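Local coordinates for protein 16S rRNA methyltransferase (Streptomyces sp. DSM 40477, PDB 3MQ2) that methylates the N1 position of adenine 1408 in 16S rRNA, using S-adenosyl-L-methionine, and so confers resistance to aminoglycosides such as kanamycin and apramycin, at residues M4-S16 against K61-A73. Numbering follows the deposited sequence.
Sequences MRRVVGKRVQEFS and KSRMEKISAKAAA
With chi1 at 69°, S68 holds OG between its own backbone N and carbonyl carbon, where it can face both G9 at the tip of the N-terminal beta hairpin and the preceding helical turn. The hairpin, strands 5-8 and 11-14 joined by a type II' turn from V8 to R11, sets its tip against the flank of helix 65-71 in this methyltransferase of the Rossmann-like clan, strand 5-8 at 90° to the helix axis. It illustrates how one hydroxyl can join a turn to a helix flank: OG accepts a bent bond from G9 N (2.9 Å, 141° at the hydrogen) and donates to M64 O at 2.7 Å, from above that carbonyl plane. M64 O also accepts the helical bond from S68 N, so this carbonyl takes two donors from the same serine, whose OG serves as acceptor to G9 and donor to M64. The turn lies close enough for G9 CA to direct a CH...O contact at E65 O, 3.2 Å away.

Two valines pack near this bond. V8, its CG1 anti to the backbone N, sets that methyl 3.5 Å from A72 CB, while V7 CG2 meets M64 CE and K61 CB. Farther down the hairpin, V12 CG2 rests on K61 CD, the two side chains crossing at about a right angle. The aliphatic chain of K10 runs beside the E65 carboxylate, yet NZ stays 4.6 Å from OE2, so any attraction is probably long-range. Strand 83-87 backs the contact, Y85 touching S68, and neighbouring R63 touches bound S-adenosyl-L-homocysteine. Water completes the join at two points: one molecule links R6 NH2 to S68 O, and another donates to both K61 O and G9 O, the latter at 2.6 Å.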
loop_
_atom_site.group_PDB
_atom_site.type_symbol
_atom_site.label_atom_id
_atom_site.label_comp_id
_atom_site.label_asym_id
_atom_site.label_seq_id
_atom_site.Cartn_x
_atom_site.Cartn_y
_atom_site.Cartn_z
ATOM N N MET A 4 13.062 -11.201 -6.624
ATOM C CA MET A 4 12.759 -9.878 -6.079
ATOM C C MET A 4 13.799 -8.876 -6.559
ATOM O O MET A 4 14.981 -9.202 -6.663
ATOM C CB MET A 4 12.735 -9.913 -4.558
ATOM C CG MET A 4 11.579 -10.706 -3.972
ATOM S SD MET A 4 11.589 -10.531 -2.193
ATOM C CE MET A 4 10.381 -11.779 -1.730
ATOM N N ARG A 5 13.361 -7.656 -6.838
ATOM C CA ARG A 5 14.238 -6.656 -7.429
ATOM C C ARG A 5 14.354 -5.483 -6.468
ATOM O O ARG A 5 13.475 -4.622 -6.433
ATOM C CB ARG A 5 13.659 -6.186 -8.771
ATOM C CG ARG A 5 13.649 -7.288 -9.842
ATOM C CD ARG A 5 12.852 -6.879 -11.063
ATOM N NE ARG A 5 11.425 -6.690 -10.787
ATOM C CZ ARG A 5 10.512 -7.655 -10.828
ATOM N NH1 ARG A 5 10.864 -8.922 -11.106
ATOM N NH2 ARG A 5 9.240 -7.350 -10.590
ATOM N N ARG A 6 15.431 -5.456 -5.686
ATOM C CA ARG A 6 15.599 -4.413 -4.687
ATOM C C ARG A 6 16.030 -3.111 -5.337
ATOM O O ARG A 6 16.874 -3.096 -6.233
ATOM C CB ARG A 6 16.604 -4.830 -3.603
ATOM C CG ARG A 6 16.791 -3.751 -2.536
ATOM C CD ARG A 6 17.703 -4.190 -1.400
ATOM N NE ARG A 6 17.792 -3.115 -0.403
ATOM C CZ ARG A 6 18.768 -2.985 0.490
ATOM N NH1 ARG A 6 19.760 -3.869 0.547
ATOM N NH2 ARG A 6 18.747 -1.961 1.335
ATOM N N VAL A 7 15.426 -2.019 -4.887
ATOM C CA VAL A 7 15.816 -0.691 -5.334
ATOM C C VAL A 7 16.616 0.019 -4.257
ATOM O O VAL A 7 16.173 0.132 -3.108
ATOM C CB VAL A 7 14.596 0.163 -5.700
ATOM C CG1 VAL A 7 15.034 1.599 -6.018
ATOM C CG2 VAL A 7 13.873 -0.458 -6.905
ATOM N N VAL A 8 17.807 0.493 -4.628
ATOM C CA VAL A 8 18.600 1.356 -3.740
ATOM C C VAL A 8 19.180 2.506 -4.560
ATOM O O VAL A 8 20.094 2.312 -5.357
ATOM C CB VAL A 8 19.734 0.600 -3.016
ATOM C CG1 VAL A 8 20.531 1.561 -2.146
ATOM C CG2 VAL A 8 19.172 -0.545 -2.158
ATOM N N GLY A 9 18.640 3.702 -4.359
ATOM C CA GLY A 9 18.982 4.827 -5.210
ATOM C C GLY A 9 18.654 4.489 -6.655
ATOM O O GLY A 9 17.542 4.058 -6.963
ATOM N N LYS A 10 19.620 4.668 -7.547
ATOM C CA LYS A 10 19.391 4.354 -8.956
ATOM C C LYS A 10 19.732 2.904 -9.290
ATOM O O LYS A 10 19.640 2.488 -10.446
ATOM C CB LYS A 10 20.199 5.287 -9.855
ATOM C CG LYS A 10 19.851 6.751 -9.690
ATOM C CD LYS A 10 20.646 7.606 -10.659
ATOM C CE LYS A 10 20.222 9.062 -10.577
ATOM N NZ LYS A 10 21.031 9.936 -11.475
ATOM N N ARG A 11 20.147 2.142 -8.289
ATOM C CA ARG A 11 20.532 0.751 -8.519
ATOM C C ARG A 11 19.359 -0.190 -8.303
ATOM O O ARG A 11 18.583 -0.023 -7.360
ATOM C CB ARG A 11 21.670 0.347 -7.576
ATOM C CG ARG A 11 22.108 -1.100 -7.716
ATOM C CD ARG A 11 23.131 -1.478 -6.650
ATOM N NE ARG A 11 23.609 -2.847 -6.807
ATOM C CZ ARG A 11 24.556 -3.403 -6.058
ATOM N NH1 ARG A 11 25.137 -2.701 -5.093
ATOM N NH2 ARG A 11 24.919 -4.662 -6.273
ATOM N N VAL A 12 19.231 -1.178 -9.179
ATOM C CA VAL A 12 18.338 -2.301 -8.920
ATOM C C VAL A 12 19.210 -3.529 -8.763
ATOM O O VAL A 12 20.152 -3.730 -9.533
ATOM C CB VAL A 12 17.331 -2.520 -10.070
ATOM C CG1 VAL A 12 16.518 -3.784 -9.833
ATOM C CG2 VAL A 12 16.407 -1.311 -10.201
ATOM N N GLN A 13 18.926 -4.324 -7.737
ATOM C CA GLN A 13 19.617 -5.590 -7.545
ATOM C C GLN A 13 18.644 -6.726 -7.262
ATOM O O GLN A 13 17.936 -6.722 -6.252
ATOM C CB GLN A 13 20.647 -5.497 -6.414
ATOM C CG GLN A 13 21.370 -6.823 -6.167
ATOM C CD GLN A 13 22.220 -7.258 -7.350
ATOM O OE1 GLN A 13 23.119 -6.535 -7.774
ATOM N NE2 GLN A 13 21.943 -8.447 -7.883
ATOM N N GLU A 14 18.607 -7.696 -8.168
ATOM C CA GLU A 14 17.814 -8.889 -7.950
ATOM C C GLU A 14 18.414 -9.681 -6.800
ATOM O O GLU A 14 19.638 -9.733 -6.635
ATOM C CB GLU A 14 17.753 -9.748 -9.219
ATOM C CG GLU A 14 16.984 -9.092 -10.356
ATOM C CD GLU A 14 16.731 -10.014 -11.541
ATOM O OE1 GLU A 14 16.110 -9.549 -12.518
ATOM O OE2 GLU A 14 17.150 -11.190 -11.506
ATOM N N PHE A 15 17.552 -10.299 -6.005
ATOM C CA PHE A 15 18.022 -11.231 -4.995
ATOM C C PHE A 15 17.005 -12.359 -4.783
ATOM O O PHE A 15 15.852 -12.264 -5.206
ATOM C CB PHE A 15 18.358 -10.504 -3.688
ATOM C CG PHE A 15 17.171 -9.913 -3.003
ATOM C CD1 PHE A 15 16.585 -8.756 -3.478
ATOM C CD2 PHE A 15 16.646 -10.510 -1.870
ATOM C CE1 PHE A 15 15.480 -8.205 -2.842
ATOM C CE2 PHE A 15 15.548 -9.965 -1.224
ATOM C CZ PHE A 15 14.965 -8.810 -1.711
ATOM N N SER A 16 17.437 -13.427 -4.132
ATOM C CA SER A 16 16.659 -14.660 -4.122
ATOM C C SER A 16 15.594 -14.692 -3.035
ATOM O O SER A 16 15.701 -14.006 -2.016
ATOM C CB SER A 16 17.592 -15.861 -3.958
ATOM O OG SER A 16 18.215 -15.836 -2.687
ATOM N N LYS A 61 10.490 2.652 -10.600
ATOM C CA LYS A 61 11.656 2.596 -9.723
ATOM C C LYS A 61 12.240 3.974 -9.426
ATOM O O LYS A 61 12.815 4.184 -8.359
ATOM C CB LYS A 61 12.741 1.660 -10.275
ATOM C CG LYS A 61 13.352 2.065 -11.622
ATOM C CD LYS A 61 14.372 1.007 -12.078
ATOM C CE LYS A 61 14.799 1.182 -13.534
ATOM N NZ LYS A 61 15.529 2.457 -13.772
ATOM N N SER A 62 12.081 4.912 -10.355
ATOM C CA SER A 62 12.672 6.241 -10.185
ATOM C C SER A 62 12.106 6.995 -8.981
ATOM O O SER A 62 12.811 7.798 -8.366
ATOM C CB SER A 62 12.494 7.084 -11.447
ATOM O OG SER A 62 11.133 7.430 -11.632
ATOM N N ARG A 63 10.845 6.738 -8.640
ATOM C CA ARG A 63 10.194 7.455 -7.543
ATOM C C ARG A 63 10.854 7.160 -6.204
ATOM O O ARG A 63 10.906 8.012 -5.323
ATOM C CB ARG A 63 8.707 7.089 -7.440
ATOM C CG ARG A 63 7.850 7.467 -8.633
ATOM C CD ARG A 63 7.776 8.973 -8.847
ATOM N NE ARG A 63 7.342 9.717 -7.664
ATOM C CZ ARG A 63 6.126 9.650 -7.128
ATOM N NH1 ARG A 63 5.205 8.846 -7.641
ATOM N NH2 ARG A 63 5.835 10.379 -6.059
ATOM N N MET A 64 11.352 5.940 -6.061
ATOM C CA MET A 64 11.894 5.470 -4.797
ATOM C C MET A 64 13.384 5.778 -4.618
ATOM O O MET A 64 13.973 5.407 -3.607
ATOM C CB MET A 64 11.661 3.955 -4.683
ATOM C CG MET A 64 10.176 3.545 -4.729
ATOM S SD MET A 64 9.942 1.747 -4.638
ATOM C CE MET A 64 10.295 1.264 -6.338
ATOM N N GLU A 65 13.991 6.453 -5.588
ATOM C CA GLU A 65 15.448 6.632 -5.571
ATOM C C GLU A 65 15.989 7.233 -4.274
ATOM O O GLU A 65 16.807 6.617 -3.590
ATOM C CB GLU A 65 15.927 7.486 -6.745
ATOM C CG GLU A 65 17.432 7.754 -6.682
ATOM C CD GLU A 65 17.899 8.795 -7.683
ATOM O OE1 GLU A 65 17.243 8.943 -8.740
ATOM O OE2 GLU A 65 18.922 9.464 -7.408
ATOM N N LYS A 66 15.547 8.447 -3.955
ATOM C CA LYS A 66 16.075 9.174 -2.801
ATOM C C LYS A 66 15.908 8.439 -1.482
ATOM O O LYS A 66 16.873 8.261 -0.742
ATOM C CB LYS A 66 15.438 10.562 -2.695
ATOM C CG LYS A 66 15.826 11.311 -1.432
ATOM C CD LYS A 66 14.714 12.247 -0.976
ATOM C CE LYS A 66 14.972 12.762 0.433
ATOM N NZ LYS A 66 15.110 11.647 1.411
ATOM N N ILE A 67 14.684 8.009 -1.180
ATOM C CA ILE A 67 14.410 7.425 0.132
ATOM C C ILE A 67 15.036 6.039 0.289
ATOM O O ILE A 67 15.508 5.690 1.366
ATOM C CB ILE A 67 12.907 7.414 0.455
ATOM C CG1 ILE A 67 12.370 8.846 0.413
ATOM C CG2 ILE A 67 12.657 6.831 1.836
ATOM C CD1 ILE A 67 11.040 9.024 1.097
ATOM N N SER A 68 15.059 5.264 -0.791
ATOM C CA SER A 68 15.667 3.933 -0.739
ATOM C C SER A 68 17.180 4.029 -0.502
ATOM O O SER A 68 17.762 3.194 0.185
ATOM C CB SER A 68 15.342 3.103 -1.998
ATOM O OG SER A 68 15.983 3.612 -3.162
ATOM N N ALA A 69 17.807 5.064 -1.057
ATOM C CA ALA A 69 19.230 5.294 -0.842
ATOM C C ALA A 69 19.495 5.653 0.617
ATOM O O ALA A 69 20.432 5.151 1.235
ATOM C CB ALA A 69 19.741 6.396 -1.761
ATOM N N LYS A 70 18.649 6.515 1.164
ATOM C CA LYS A 70 18.769 6.921 2.558
ATOM C C LYS A 70 18.565 5.726 3.487
ATOM O O LYS A 70 19.316 5.534 4.441
ATOM C CB LYS A 70 17.748 8.012 2.868
ATOM C CG LYS A 70 17.712 8.437 4.324
ATOM C CD LYS A 70 16.820 9.653 4.491
ATOM C CE LYS A 70 16.940 10.253 5.880
ATOM N NZ LYS A 70 16.154 11.515 5.989
ATOM N N ALA A 71 17.556 4.910 3.190
ATOM C CA ALA A 71 17.238 3.765 4.036
ATOM C C ALA A 71 18.353 2.725 4.034
ATOM O O ALA A 71 18.473 1.942 4.974
ATOM C CB ALA A 71 15.906 3.126 3.600
ATOM N N ALA A 72 19.159 2.716 2.976
ATOM C CA ALA A 72 20.233 1.735 2.843
ATOM C C ALA A 72 21.552 2.255 3.400
ATOM O O ALA A 72 22.566 1.555 3.363
ATOM C CB ALA A 72 20.401 1.326 1.389
ATOM N N ALA A 73 21.528 3.479 3.918
ATOM C CA ALA A 73 22.722 4.112 4.468
ATOM C C ALA A 73 22.948 3.643 5.896
ATOM O O ALA A 73 22.190 2.830 6.413
ATOM C CB ALA A 73 22.590 5.626 4.421
HETATM O O HOH W 1 16.884 0.627 1.086
HETATM O O HOH W 2 15.602 4.192 -8.719
#